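Local atomic coordinates of oxidoreductase (Azotobacter vinelandii, PDB entry 7D5M), a protein that binds NAD+ in a Rossmann-fold domain and, as a homologue of inositol dehydrogenase, probably oxidises a sugar-like or cyclitol substrate. Residues A[168-173]-A[271-276]; A[224-229]-A[244-249]; A[228-233]-A[378-383]. All coordinates share one frame; numbering follows the deposited sequence.

Contact 1 (A[168-173]-A[271-276])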
ATOM      1  N   VAL A 168      16.500 -16.472   2.332  1.00 11.87           N
ATOM      2  CA  VAL A 168      15.301 -16.500   3.206  1.00 12.18           C
ATOM      3  C   VAL A 168      15.437 -15.340   4.193  1.00 11.89           C
ATOM      4  O   VAL A 168      16.289 -15.430   5.087  1.00 11.91           O
ATOM      5  CB  VAL A 168      15.159 -17.854   3.921  1.00 12.81           C
ATOM      6  CG1 VAL A 168      13.788 -17.964   4.571  1.00 13.03           C
ATOM      7  CG2 VAL A 168      15.407 -19.016   2.966  1.00 13.07           C
ATOM      8  N   HIS A 169      14.645 -14.285   4.002  1.00 11.98           N
ATOM      9  CA  HIS A 169      14.676 -13.045   4.820  1.00 12.41           C
ATOM     10  C   HIS A 169      13.469 -13.036   5.751  1.00 12.43           C
ATOM     11  O   HIS A 169      12.336 -12.988   5.266  1.00 12.47           O
ATOM     12  CB  HIS A 169      14.754 -11.813   3.925  1.00 12.60           C
ATOM     13  CG  HIS A 169      16.119 -11.636   3.373  1.00 13.71           C
ATOM     14  ND1 HIS A 169      16.609 -10.411   3.001  1.00 13.97           N
ATOM     15  CD2 HIS A 169      17.117 -12.525   3.193  1.00 13.73           C
ATOM     16  CE1 HIS A 169      17.839 -10.560   2.558  1.00 14.13           C
ATOM     17  NE2 HIS A 169      18.176 -11.846   2.657  1.00 14.56           N
ATOM     18  N   MET A 170      13.740 -13.077   7.047  1.00 12.49           N
ATOM     19  CA  MET A 170      12.721 -13.222   8.106  1.00 12.78           C
ATOM     20  C   MET A 170      12.859 -12.053   9.070  1.00 13.20           C
ATOM     21  O   MET A 170      14.003 -11.652   9.385  1.00 12.96           O
ATOM     22  CB  MET A 170      12.927 -14.541   8.843  1.00 13.62           C
ATOM     23  CG  MET A 170      12.552 -15.732   8.001  1.00 13.88           C
ATOM     24  SD  MET A 170      13.294 -17.234   8.598  1.00 14.06           S
ATOM     25  CE  MET A 170      14.946 -17.101   7.912  1.00 13.68           C
ATOM     26  N   GLN A 171      11.727 -11.522   9.522  1.00 12.86           N
ATOM     27  CA  GLN A 171      11.727 -10.536  10.614  1.00 12.56           C
ATOM     28  C   GLN A 171      10.478 -10.751  11.459  1.00 11.80           C
ATOM     29  O   GLN A 171       9.435 -11.168  10.932  1.00 11.19           O
ATOM     30  CB  GLN A 171      11.857  -9.109  10.080  1.00 13.18           C
ATOM     31  CG  GLN A 171      10.645  -8.606   9.309  1.00 14.02           C
ATOM     32  CD  GLN A 171      10.689  -7.121   9.023  1.00 14.83           C
ATOM     33  OE1 GLN A 171      11.529  -6.641   8.261  1.00 17.00           O
ATOM     34  NE2 GLN A 171       9.772  -6.378   9.625  1.00 14.11           N
ATOM     35  N   PHE A 172      10.621 -10.502  12.746  1.00 11.21           N
ATOM     36  CA  PHE A 172       9.485 -10.212  13.644  1.00 11.06           C
ATOM     37  C   PHE A 172       9.949  -9.042  14.504  1.00 11.09           C
ATOM     38  O   PHE A 172      10.678  -9.259  15.479  1.00 10.53           O
ATOM     39  CB  PHE A 172       9.048 -11.462  14.408  1.00 11.68           C
ATOM     40  CG  PHE A 172       7.663 -11.375  14.999  1.00 11.69           C
ATOM     41  CD1 PHE A 172       7.071 -10.152  15.281  1.00 12.60           C
ATOM     42  CD2 PHE A 172       6.949 -12.528  15.287  1.00 12.66           C
ATOM     43  CE1 PHE A 172       5.805 -10.086  15.840  1.00 12.29           C
ATOM     44  CE2 PHE A 172       5.690 -12.460  15.860  1.00 12.59           C
ATOM     45  CZ  PHE A 172       5.113 -11.241  16.123  1.00 12.48           C
ATOM     46  N   ALA A 173       9.622  -7.830  14.066  1.00 10.73           N
ATOM     47  CA  ALA A 173      10.201  -6.572  14.582  1.00 10.86           C
ATOM     48  C   ALA A 173       9.068  -5.596  14.887  1.00 10.93           C
ATOM     49  O   ALA A 173       8.625  -4.883  13.978  1.00 10.82           O
ATOM     50  CB  ALA A 173      11.171  -6.007  13.573  1.00 10.80           C
ATOM     51  N   GLN A 271       5.932  -8.940  11.301  1.00  9.99           N
ATOM     52  CA  GLN A 271       6.411 -10.315  11.018  1.00 10.00           C
ATOM     53  C   GLN A 271       6.312 -10.546   9.508  1.00 10.23           C
ATOM     54  O   GLN A 271       5.204 -10.563   8.979  1.00  9.87           O
ATOM     55  CB  GLN A 271       5.634 -11.388  11.777  1.00 10.12           C
ATOM     56  CG  GLN A 271       6.243 -12.759  11.558  1.00 10.46           C
ATOM     57  CD  GLN A 271       5.460 -13.916  12.130  1.00 10.85           C
ATOM     58  OE1 GLN A 271       5.906 -15.055  12.044  1.00 10.74           O
ATOM     59  NE2 GLN A 271       4.296 -13.639  12.710  1.00 10.36           N
ATOM     60  N   LYS A 272       7.444 -10.701   8.845  1.00 10.61           N
ATOM     61  CA  LYS A 272       7.482 -10.881   7.380  1.00 11.10           C
ATOM     62  C   LYS A 272       8.459 -12.004   7.050  1.00 10.94           C
ATOM     63  O   LYS A 272       9.463 -12.180   7.765  1.00 10.83           O
ATOM     64  CB  LYS A 272       7.862  -9.569   6.688  1.00 12.20           C
ATOM     65  CG  LYS A 272       6.993  -8.366   7.055  1.00 12.89           C
ATOM     66  CD  LYS A 272       7.464  -7.011   6.520  1.00 14.18           C
ATOM     67  CE  LYS A 272       6.322  -6.019   6.444  1.00 14.98           C
ATOM     68  NZ  LYS A 272       6.773  -4.616   6.272  1.00 16.12           N
ATOM     69  N   ILE A 273       8.168 -12.735   5.986  1.00 10.43           N
ATOM     70  CA  ILE A 273       9.127 -13.717   5.426  1.00 10.15           C
ATOM     71  C   ILE A 273       9.148 -13.524   3.915  1.00  9.80           C
ATOM     72  O   ILE A 273       8.087 -13.480   3.290  1.00  9.02           O
ATOM     73  CB  ILE A 273       8.806 -15.163   5.838  1.00 10.28           C
ATOM     74  CG1 ILE A 273       9.782 -16.138   5.175  1.00 10.82           C
ATOM     75  CG2 ILE A 273       7.359 -15.537   5.559  1.00 10.36           C
ATOM     76  CD1 ILE A 273       9.855 -17.475   5.850  1.00 10.50           C
ATOM     77  N   ARG A 274      10.342 -13.332   3.370  1.00  9.61           N
ATOM     78  CA  ARG A 274      10.539 -13.230   1.909  1.00  9.81           C
ATOM     79  C   ARG A 274      11.466 -14.375   1.519  1.00 10.22           C
ATOM     80  O   ARG A 274      12.572 -14.460   2.075  1.00 10.44           O
ATOM     81  CB  ARG A 274      11.125 -11.874   1.512  1.00  9.90           C
ATOM     82  CG  ARG A 274      11.292 -11.695   0.010  1.00 10.00           C
ATOM     83  CD  ARG A 274      11.840 -10.327  -0.361  1.00 10.31           C
ATOM     84  NE  ARG A 274      11.926 -10.143  -1.799  1.00 10.30           N
ATOM     85  CZ  ARG A 274      10.931  -9.773  -2.595  1.00 10.37           C
ATOM     86  NH1 ARG A 274       9.719  -9.520  -2.119  1.00 10.20           N
ATOM     87  NH2 ARG A 274      11.153  -9.645  -3.890  1.00 10.52           N
ATOM     88  N   VAL A 275      11.006 -15.238   0.634  1.00 10.00           N
ATOM     89  CA  VAL A 275      11.845 -16.329   0.081  1.00 10.29           C
ATOM     90  C   VAL A 275      12.223 -15.905  -1.329  1.00 10.08           C
ATOM     91  O   VAL A 275      11.312 -15.652  -2.130  1.00 10.47           O
ATOM     92  CB  VAL A 275      11.116 -17.681   0.101  1.00 10.50           C
ATOM     93  CG1 VAL A 275      12.010 -18.782  -0.446  1.00 10.66           C
ATOM     94  CG2 VAL A 275      10.615 -18.020   1.492  1.00 10.70           C
ATOM     95  N   ILE A 276      13.526 -15.831  -1.603  1.00 10.46           N
ATOM     96  CA  ILE A 276      14.063 -15.304  -2.882  1.00 11.27           C
ATOM     97  C   ILE A 276      14.744 -16.449  -3.628  1.00 11.23           C
ATOM     98  O   ILE A 276      15.717 -17.010  -3.104  1.00 11.39           O
ATOM     99  CB  ILE A 276      15.022 -14.129  -2.626  1.00 11.36           C
ATOM    100  CG1 ILE A 276      14.347 -13.062  -1.758  1.00 12.25           C
ATOM    101  CG2 ILE A 276      15.526 -13.581  -3.955  1.00 11.44           C
ATOM    102  CD1 ILE A 276      15.284 -12.092  -1.122  1.00 13.29           C
TER
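The ring of F172 and the amide of Q271 lie nearly parallel, their planes 9° apart. CB of Q271 stands over one face of the ring, 3.9 Å from its centroid, in a CH-pi contact. The amide follows on over the CD2-CE2 side, where NE2 of Q271 is 3.6 Å from CE2 of F172. Q271 reaches this place because its CG is anti to the backbone N (chi1 -175°) and the chain runs on extended. Its NE2 is also hydrogen-bonded to D286, which helps to fix the amide. H269 meets the F172 ring from outside the pair.

The two strands are antiparallel neighbours in the large mixed sheet of the C-terminal alpha/beta domain, as in the Gfo/Idh/MocA family. Four backbone hydrogen bonds join the hydrogen-bonded pairs H169-R274 and Q171-K272. The R274 N to H169 O bond is 2.8 Å. The one from K272 N to Q171 O is 2.9 Å.

V168, M170, F172, Q271, I273 and V275 share one face of the sheet, which helix 202-217 covers at F172 and Q271. That end is near the cofactor: the F172 side chain is about 7 Å from the bound NAD. H169, Q171, K272 and R274 share the other face. There H169 NE2 bonds Y245 OH of the second subunit, so this face belongs to the subunit interface. R274 leads away to salt bridges with E283 and E295. Q171 lies alongside K272, and its NE2 bonds G270 O. On the apolar face, CD1 of I273 touches both CG of M170, at 3.9 Å, and CG1 of V168, at 4.2 Å.

Contact 2 (A[224-229]-A[244-249])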
ATOM      1  N   LYS A 224      23.648 -24.857   8.178  1.00 18.42           N
ATOM      2  CA  LYS A 224      25.042 -25.343   8.341  1.00 20.36           C
ATOM      3  C   LYS A 224      25.737 -24.545   9.452  1.00 20.29           C
ATOM      4  O   LYS A 224      26.372 -25.160  10.340  1.00 19.13           O
ATOM      5  CB  LYS A 224      25.800 -25.216   7.020  1.00 22.08           C
ATOM      6  CG  LYS A 224      27.196 -25.819   7.044  1.00 24.75           C
ATOM      7  CD  LYS A 224      28.130 -25.251   6.009  1.00 26.97           C
ATOM      8  CE  LYS A 224      27.573 -25.307   4.604  1.00 29.68           C
ATOM      9  NZ  LYS A 224      28.102 -24.204   3.770  1.00 31.52           N
ATOM     10  N   ARG A 225      25.644 -23.212   9.403  1.00 20.65           N
ATOM     11  CA  ARG A 225      26.309 -22.310  10.379  1.00 20.89           C
ATOM     12  C   ARG A 225      25.424 -21.093  10.611  1.00 19.22           C
ATOM     13  O   ARG A 225      24.657 -20.763   9.709  1.00 16.93           O
ATOM     14  CB  ARG A 225      27.650 -21.781   9.867  1.00 23.68           C
ATOM     15  CG  ARG A 225      28.653 -22.847   9.457  1.00 27.01           C
ATOM     16  CD  ARG A 225      30.052 -22.260   9.403  1.00 29.35           C
ATOM     17  NE  ARG A 225      30.135 -21.121   8.494  1.00 31.39           N
ATOM     18  CZ  ARG A 225      31.096 -20.196   8.505  1.00 31.60           C
ATOM     19  NH1 ARG A 225      32.068 -20.248   9.402  1.00 33.08           N
ATOM     20  NH2 ARG A 225      31.075 -19.212   7.622  1.00 31.26           N
ATOM     21  N   LEU A 226      25.566 -20.436  11.758  1.00 17.46           N
ATOM     22  CA  LEU A 226      24.936 -19.115  11.952  1.00 17.02           C
ATOM     23  C   LEU A 226      25.824 -18.234  12.822  1.00 16.51           C
ATOM     24  O   LEU A 226      26.715 -18.735  13.530  1.00 15.85           O
ATOM     25  CB  LEU A 226      23.510 -19.251  12.503  1.00 17.04           C
ATOM     26  CG  LEU A 226      23.305 -19.792  13.918  1.00 16.82           C
ATOM     27  CD1 LEU A 226      23.681 -18.782  14.992  1.00 17.00           C
ATOM     28  CD2 LEU A 226      21.841 -20.180  14.101  1.00 16.98           C
ATOM     29  N   MET A 227      25.587 -16.937  12.730  1.00 15.87           N
ATOM     30  CA  MET A 227      26.117 -15.961  13.697  1.00 16.64           C
ATOM     31  C   MET A 227      24.952 -15.108  14.185  1.00 15.98           C
ATOM     32  O   MET A 227      23.958 -14.920  13.435  1.00 14.98           O
ATOM     33  CB  MET A 227      27.203 -15.084  13.080  1.00 18.69           C
ATOM     34  CG  MET A 227      26.825 -14.533  11.736  1.00 20.39           C
ATOM     35  SD  MET A 227      27.773 -13.053  11.387  1.00 24.12           S
ATOM     36  CE  MET A 227      27.231 -12.020  12.753  1.00 29.05           C
ATOM     37  N   CYS A 228      25.052 -14.634  15.413  1.00 15.10           N
ATOM     38  CA  CYS A 228      24.015 -13.777  16.017  1.00 14.26           C
ATOM     39  C   CYS A 228      24.677 -12.651  16.803  1.00 14.80           C
ATOM     40  O   CYS A 228      25.518 -12.918  17.685  1.00 13.29           O
ATOM     41  CB  CYS A 228      23.064 -14.580  16.890  1.00 14.11           C
ATOM     42  SG  CYS A 228      21.812 -13.549  17.693  1.00 13.89           S
ATOM     43  N   SER A 229      24.294 -11.428  16.469  1.00 14.69           N
ATOM     44  CA  SER A 229      24.642 -10.203  17.210  1.00 15.35           C
ATOM     45  C   SER A 229      23.366  -9.691  17.885  1.00 14.80           C
ATOM     46  O   SER A 229      22.370  -9.471  17.174  1.00 13.99           O
ATOM     47  CB  SER A 229      25.262  -9.208  16.274  1.00 17.06           C
ATOM     48  OG  SER A 229      25.145  -7.909  16.800  1.00 19.89           O
ATOM     49  N   ALA A 244      17.948  -8.397  17.787  1.00 11.61           N
ATOM     50  CA  ALA A 244      18.988  -9.344  17.349  1.00 12.09           C
ATOM     51  C   ALA A 244      18.988  -9.504  15.831  1.00 11.94           C
ATOM     52  O   ALA A 244      17.917  -9.392  15.182  1.00 11.69           O
ATOM     53  CB  ALA A 244      18.797 -10.659  18.052  1.00 11.95           C
ATOM     54  N   TYR A 245      20.182  -9.741  15.303  1.00 11.95           N
ATOM     55  CA  TYR A 245      20.436 -10.106  13.896  1.00 12.21           C
ATOM     56  C   TYR A 245      21.019 -11.507  13.874  1.00 12.75           C
ATOM     57  O   TYR A 245      22.107 -11.715  14.449  1.00 13.35           O
ATOM     58  CB  TYR A 245      21.407  -9.126  13.240  1.00 12.19           C
ATOM     59  CG  TYR A 245      20.973  -7.701  13.414  1.00 12.53           C
ATOM     60  CD1 TYR A 245      20.065  -7.129  12.538  1.00 12.99           C
ATOM     61  CD2 TYR A 245      21.442  -6.935  14.471  1.00 12.94           C
ATOM     62  CE1 TYR A 245      19.640  -5.823  12.704  1.00 13.44           C
ATOM     63  CE2 TYR A 245      21.019  -5.635  14.655  1.00 13.35           C
ATOM     64  CZ  TYR A 245      20.124  -5.073  13.762  1.00 13.47           C
ATOM     65  OH  TYR A 245      19.695  -3.792  13.947  1.00 13.99           O
ATOM     66  N   THR A 246      20.341 -12.425  13.197  1.00 12.27           N
ATOM     67  CA  THR A 246      20.858 -13.789  12.971  1.00 12.12           C
ATOM     68  C   THR A 246      21.109 -13.980  11.483  1.00 12.85           C
ATOM     69  O   THR A 246      20.155 -13.903  10.694  1.00 13.55           O
ATOM     70  CB  THR A 246      19.926 -14.866  13.521  1.00 11.75           C
ATOM     71  OG1 THR A 246      19.664 -14.532  14.880  1.00 11.62           O
ATOM     72  CG2 THR A 246      20.546 -16.243  13.394  1.00 11.79           C
ATOM     73  N   LEU A 247      22.361 -14.219  11.119  1.00 13.14           N
ATOM     74  CA  LEU A 247      22.741 -14.549   9.734  1.00 13.75           C
ATOM     75  C   LEU A 247      23.094 -16.037   9.677  1.00 14.12           C
ATOM     76  O   LEU A 247      23.836 -16.538  10.570  1.00 14.82           O
ATOM     77  CB  LEU A 247      23.902 -13.654   9.304  1.00 14.25           C
ATOM     78  CG  LEU A 247      24.296 -13.772   7.836  1.00 15.15           C
ATOM     79  CD1 LEU A 247      23.170 -13.314   6.920  1.00 15.28           C
ATOM     80  CD2 LEU A 247      25.552 -12.961   7.562  1.00 16.10           C
ATOM     81  N   MET A 248      22.542 -16.733   8.693  1.00 14.29           N
ATOM     82  CA  MET A 248      22.683 -18.202   8.574  1.00 14.83           C
ATOM     83  C   MET A 248      23.144 -18.576   7.168  1.00 14.90           C
ATOM     84  O   MET A 248      22.703 -17.945   6.185  1.00 13.90           O
ATOM     85  CB  MET A 248      21.339 -18.870   8.869  1.00 15.54           C
ATOM     86  CG  MET A 248      20.703 -18.342  10.127  1.00 15.99           C
ATOM     87  SD  MET A 248      19.294 -19.327  10.631  1.00 17.12           S
ATOM     88  CE  MET A 248      18.101 -18.921   9.367  1.00 16.36           C
ATOM     89  N   GLU A 249      24.009 -19.581   7.092  1.00 14.95           N
ATOM     90  CA  GLU A 249      24.327 -20.292   5.835  1.00 16.80           C
ATOM     91  C   GLU A 249      23.607 -21.632   5.880  1.00 15.99           C
ATOM     92  O   GLU A 249      23.824 -22.375   6.848  1.00 15.25           O
ATOM     93  CB  GLU A 249      25.826 -20.542   5.686  1.00 18.78           C
ATOM     94  CG  GLU A 249      26.689 -19.330   5.959  1.00 22.06           C
ATOM     95  CD  GLU A 249      28.180 -19.610   5.827  1.00 26.02           C
ATOM     96  OE1 GLU A 249      28.540 -20.803   5.713  1.00 29.13           O
ATOM     97  OE2 GLU A 249      28.980 -18.639   5.841  1.00 27.82           O
TER
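Residues 225-229 pair with 245-249 in antiparallel fashion, and at the open end of the hairpin K224 and R225 both face E249 in a classic beta bulge. E249 O accepts from both bulge amides, at 2.8 Å from K224 N and 3.2 Å from R225 N.

The side chains of R225 and E249 run side by side. NH2 of R225 bonds OE2 of E249 at 2.8 Å, with the oxygen near the guanidinium plane. The nitrogen comes from above the carboxylate plane, and the two groups are turned 57° apart. NE of R225 adds a weak bond to OE1. A long salt bridge from K224 completes the network on E249. M227 CG packs on L247 CB at 3.9 Å on the same face. On the other face L226 CB meets M248 CG at 3.8 Å. C228 turns its SG anti to the backbone N (chi1 178°), and the sulfur sits 3.7 Å from OG1 of T246.

Helices 363-381 and 202-217 cover the L226, C228 and T246 face. M227, Y245 and L247 face the second subunit. Strands 387-388 and 255-261 flank the hairpin in the sheet.

Contact 3 (A[228-233]-A[378-383])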
ATOM      1  N   CYS A 228      25.052 -14.634  15.413  1.00 15.10           N
ATOM      2  CA  CYS A 228      24.015 -13.777  16.017  1.00 14.26           C
ATOM      3  C   CYS A 228      24.677 -12.651  16.803  1.00 14.80           C
ATOM      4  O   CYS A 228      25.518 -12.918  17.685  1.00 13.29           O
ATOM      5  CB  CYS A 228      23.064 -14.580  16.890  1.00 14.11           C
ATOM      6  SG  CYS A 228      21.812 -13.549  17.693  1.00 13.89           S
ATOM      7  N   SER A 229      24.294 -11.428  16.469  1.00 14.69           N
ATOM      8  CA  SER A 229      24.642 -10.203  17.210  1.00 15.35           C
ATOM      9  C   SER A 229      23.366  -9.691  17.885  1.00 14.80           C
ATOM     10  O   SER A 229      22.370  -9.471  17.174  1.00 13.99           O
ATOM     11  CB  SER A 229      25.262  -9.208  16.274  1.00 17.06           C
ATOM     12  OG  SER A 229      25.145  -7.909  16.800  1.00 19.89           O
ATOM     13  N   ARG A 230      23.370  -9.571  19.212  1.00 13.93           N
ATOM     14  CA  ARG A 230      22.165  -9.185  19.981  1.00 13.99           C
ATOM     15  C   ARG A 230      22.482  -8.008  20.899  1.00 13.77           C
ATOM     16  O   ARG A 230      23.639  -7.876  21.363  1.00 13.65           O
ATOM     17  CB  ARG A 230      21.588 -10.390  20.725  1.00 14.09           C
ATOM     18  CG  ARG A 230      22.301 -10.757  22.020  1.00 14.79           C
ATOM     19  CD  ARG A 230      21.698 -12.007  22.643  1.00 15.15           C
ATOM     20  NE  ARG A 230      22.459 -12.507  23.784  1.00 15.51           N
ATOM     21  CZ  ARG A 230      21.961 -13.197  24.814  1.00 15.79           C
ATOM     22  NH1 ARG A 230      20.662 -13.448  24.911  1.00 15.31           N
ATOM     23  NH2 ARG A 230      22.779 -13.624  25.767  1.00 15.70           N
ATOM     24  N   GLN A 231      21.462  -7.189  21.145  1.00 13.52           N
ATOM     25  CA  GLN A 231      21.577  -5.942  21.932  1.00 13.71           C
ATOM     26  C   GLN A 231      20.458  -5.884  22.967  1.00 13.83           C
ATOM     27  O   GLN A 231      19.352  -6.412  22.717  1.00 14.02           O
ATOM     28  CB  GLN A 231      21.527  -4.717  21.018  1.00 13.96           C
ATOM     29  CG  GLN A 231      22.534  -4.757  19.877  1.00 14.19           C
ATOM     30  CD  GLN A 231      22.081  -5.604  18.713  1.00 14.31           C
ATOM     31  OE1 GLN A 231      20.914  -5.578  18.329  1.00 14.75           O
ATOM     32  NE2 GLN A 231      23.016  -6.335  18.123  1.00 14.80           N
ATOM     33  N   SER A 232      20.747  -5.241  24.096  1.00 14.53           N
ATOM     34  CA  SER A 232      19.755  -4.788  25.093  1.00 14.76           C
ATOM     35  C   SER A 232      19.724  -3.260  25.022  1.00 15.48           C
ATOM     36  O   SER A 232      20.563  -2.605  25.678  1.00 15.65           O
ATOM     37  CB  SER A 232      20.085  -5.306  26.477  1.00 15.27           C
ATOM     38  OG  SER A 232      20.382  -6.697  26.448  1.00 16.50           O
ATOM     39  N   PHE A 233      18.860  -2.699  24.172  1.00 15.11           N
ATOM     40  CA  PHE A 233      18.759  -1.225  23.998  1.00 15.53           C
ATOM     41  C   PHE A 233      18.142  -0.610  25.254  1.00 15.89           C
ATOM     42  O   PHE A 233      18.576   0.477  25.670  1.00 16.73           O
ATOM     43  CB  PHE A 233      18.021  -0.877  22.710  1.00 14.90           C
ATOM     44  CG  PHE A 233      18.875  -1.021  21.476  1.00 14.94           C
ATOM     45  CD1 PHE A 233      19.941  -0.158  21.242  1.00 14.71           C
ATOM     46  CD2 PHE A 233      18.625  -2.018  20.549  1.00 14.47           C
ATOM     47  CE1 PHE A 233      20.727  -0.291  20.109  1.00 14.70           C
ATOM     48  CE2 PHE A 233      19.424  -2.161  19.424  1.00 14.05           C
ATOM     49  CZ  PHE A 233      20.468  -1.290  19.198  1.00 14.58           C
ATOM     50  N   GLN A 378      24.695 -18.651  22.003  1.00 16.29           N
ATOM     51  CA  GLN A 378      26.112 -19.107  22.025  1.00 17.66           C
ATOM     52  C   GLN A 378      26.962 -18.182  21.146  1.00 17.31           C
ATOM     53  O   GLN A 378      28.020 -17.731  21.624  1.00 17.84           O
ATOM     54  CB  GLN A 378      26.223 -20.571  21.599  1.00 19.23           C
ATOM     55  CG  GLN A 378      25.753 -21.513  22.698  1.00 20.92           C
ATOM     56  CD  GLN A 378      25.661 -22.961  22.283  1.00 21.77           C
ATOM     57  OE1 GLN A 378      25.791 -23.316  21.111  1.00 25.46           O
ATOM     58  NE2 GLN A 378      25.440 -23.822  23.265  1.00 23.97           N
ATOM     59  N   SER A 379      26.509 -17.888  19.927  1.00 16.07           N
ATOM     60  CA  SER A 379      27.234 -16.989  18.994  1.00 15.80           C
ATOM     61  C   SER A 379      27.324 -15.584  19.598  1.00 15.91           C
ATOM     62  O   SER A 379      28.439 -15.005  19.589  1.00 16.68           O
ATOM     63  CB  SER A 379      26.600 -16.967  17.627  1.00 15.62           C
ATOM     64  OG  SER A 379      27.147 -15.926  16.828  1.00 14.13           O
ATOM     65  N   ALA A 380      26.202 -15.044  20.069  1.00 15.92           N
ATOM     66  CA  ALA A 380      26.076 -13.659  20.585  1.00 16.86           C
ATOM     67  C   ALA A 380      27.022 -13.478  21.771  1.00 17.63           C
ATOM     68  O   ALA A 380      27.707 -12.448  21.827  1.00 16.81           O
ATOM     69  CB  ALA A 380      24.654 -13.364  20.993  1.00 17.15           C
ATOM     70  N   ASP A 381      27.058 -14.461  22.670  1.00 18.66           N
ATOM     71  CA  ASP A 381      27.882 -14.432  23.905  1.00 19.64           C
ATOM     72  C   ASP A 381      29.372 -14.449  23.534  1.00 20.82           C
ATOM     73  O   ASP A 381      30.172 -13.910  24.331  1.00 21.62           O
ATOM     74  CB  ASP A 381      27.502 -15.583  24.841  1.00 19.93           C
ATOM     75  CG  ASP A 381      26.214 -15.350  25.612  1.00 20.36           C
ATOM     76  OD1 ASP A 381      25.672 -14.233  25.541  1.00 20.79           O
ATOM     77  OD2 ASP A 381      25.766 -16.292  26.287  1.00 20.59           O
ATOM     78  N   ARG A 382      29.729 -15.012  22.378  1.00 21.31           N
ATOM     79  CA  ARG A 382      31.126 -15.053  21.861  1.00 23.69           C
ATOM     80  C   ARG A 382      31.393 -13.870  20.917  1.00 23.04           C
ATOM     81  O   ARG A 382      32.382 -13.937  20.169  1.00 25.47           O
ATOM     82  CB  ARG A 382      31.374 -16.397  21.177  1.00 25.54           C
ATOM     83  CG  ARG A 382      31.377 -17.575  22.140  1.00 28.35           C
ATOM     84  CD  ARG A 382      31.462 -18.889  21.398  1.00 29.88           C
ATOM     85  NE  ARG A 382      32.640 -18.921  20.536  1.00 33.27           N
ATOM     86  CZ  ARG A 382      32.841 -19.780  19.538  1.00 34.59           C
ATOM     87  NH1 ARG A 382      31.938 -20.706  19.252  1.00 36.15           N
ATOM     88  NH2 ARG A 382      33.955 -19.706  18.827  1.00 35.68           N
ATOM     89  N   GLY A 383      30.556 -12.830  20.958  1.00 22.29           N
ATOM     90  CA  GLY A 383      30.741 -11.564  20.222  1.00 22.39           C
ATOM     91  C   GLY A 383      30.305 -11.658  18.765  1.00 21.76           C
ATOM     92  O   GLY A 383      30.907 -10.959  17.926  1.00 21.81           O
TER
HETATM   93  O   HOH W   1      25.136 -11.818  24.321  1.00 17.31           O
HETATM   94  O   HOH W   2      26.041  -9.962  20.397  1.00 17.37           O
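S379 and A380 of the helix meet C228 on the strand. C228 N donates to S379 OG at 2.8 Å. The hydroxyl comes to the amide because OG is anti to its own backbone N (chi1 169°). Next to it, CA of A380 comes within 3.0 Å of C228 O in a CA-H...O contact. The methyl of A380 lies 3.6 Å from CD of R230 and also touches CG and NE, so the arginine chain passes across it.

R230 goes on to D381. Its NH2 bonds OD1 of D381 at 3.0 Å in a salt bridge. OD1 is met on its syn side, 23° out of the carboxylate plane. The guanidinium and carboxylate planes are 54° apart, and one direct bond joins the groups. Water 1 adds a second link. It accepts from R230 NE at 2.8 Å, within the guanidinium plane, and donates to the same OD1. Water 2 accepts from R230 N and gives a weak bond to A380 O.

This is the C-terminal end of helix 363-381 packed on strand 223-231, part of the alpha/beta layering of the C-terminal domain. The helix ends in a Schellman motif. G383, with positive phi, is the C-prime residue, and its N bonds A380 O at 3.0 Å.

Further partners set the first shell in place. S379 OG is also bonded to V385 O, in the chain that leads on to strand 387-388. R230 NH1 forms a salt bridge with E241 and a bond to P199 O, which help to hold the guanidinium. A244 on the next strand touches R230, and C376, earlier in the helix, packs against C228.

In the fold
Going from the N terminus, the chain first makes the Rossmann domain and then enters the large sheet at strand 165-173. Contact 1 closes a long loop from there to strand 271-277, near the middle of the sheet. Contact 2 closes a short hairpin lying wholly within that loop. Contact 3 starts on the same strand as contact 2, shares C228 and S229 with it, and reaches forward to helix 363-381. Its loop therefore crosses that of contact 1. Contacts 1 and 2 touch through M170 and M248, whose CE atoms are 3.9 Å apart. Contacts 1 and 2 join strands of one sheet; contact 3 ties that sheet to the last helix. All lie beside the second subunit.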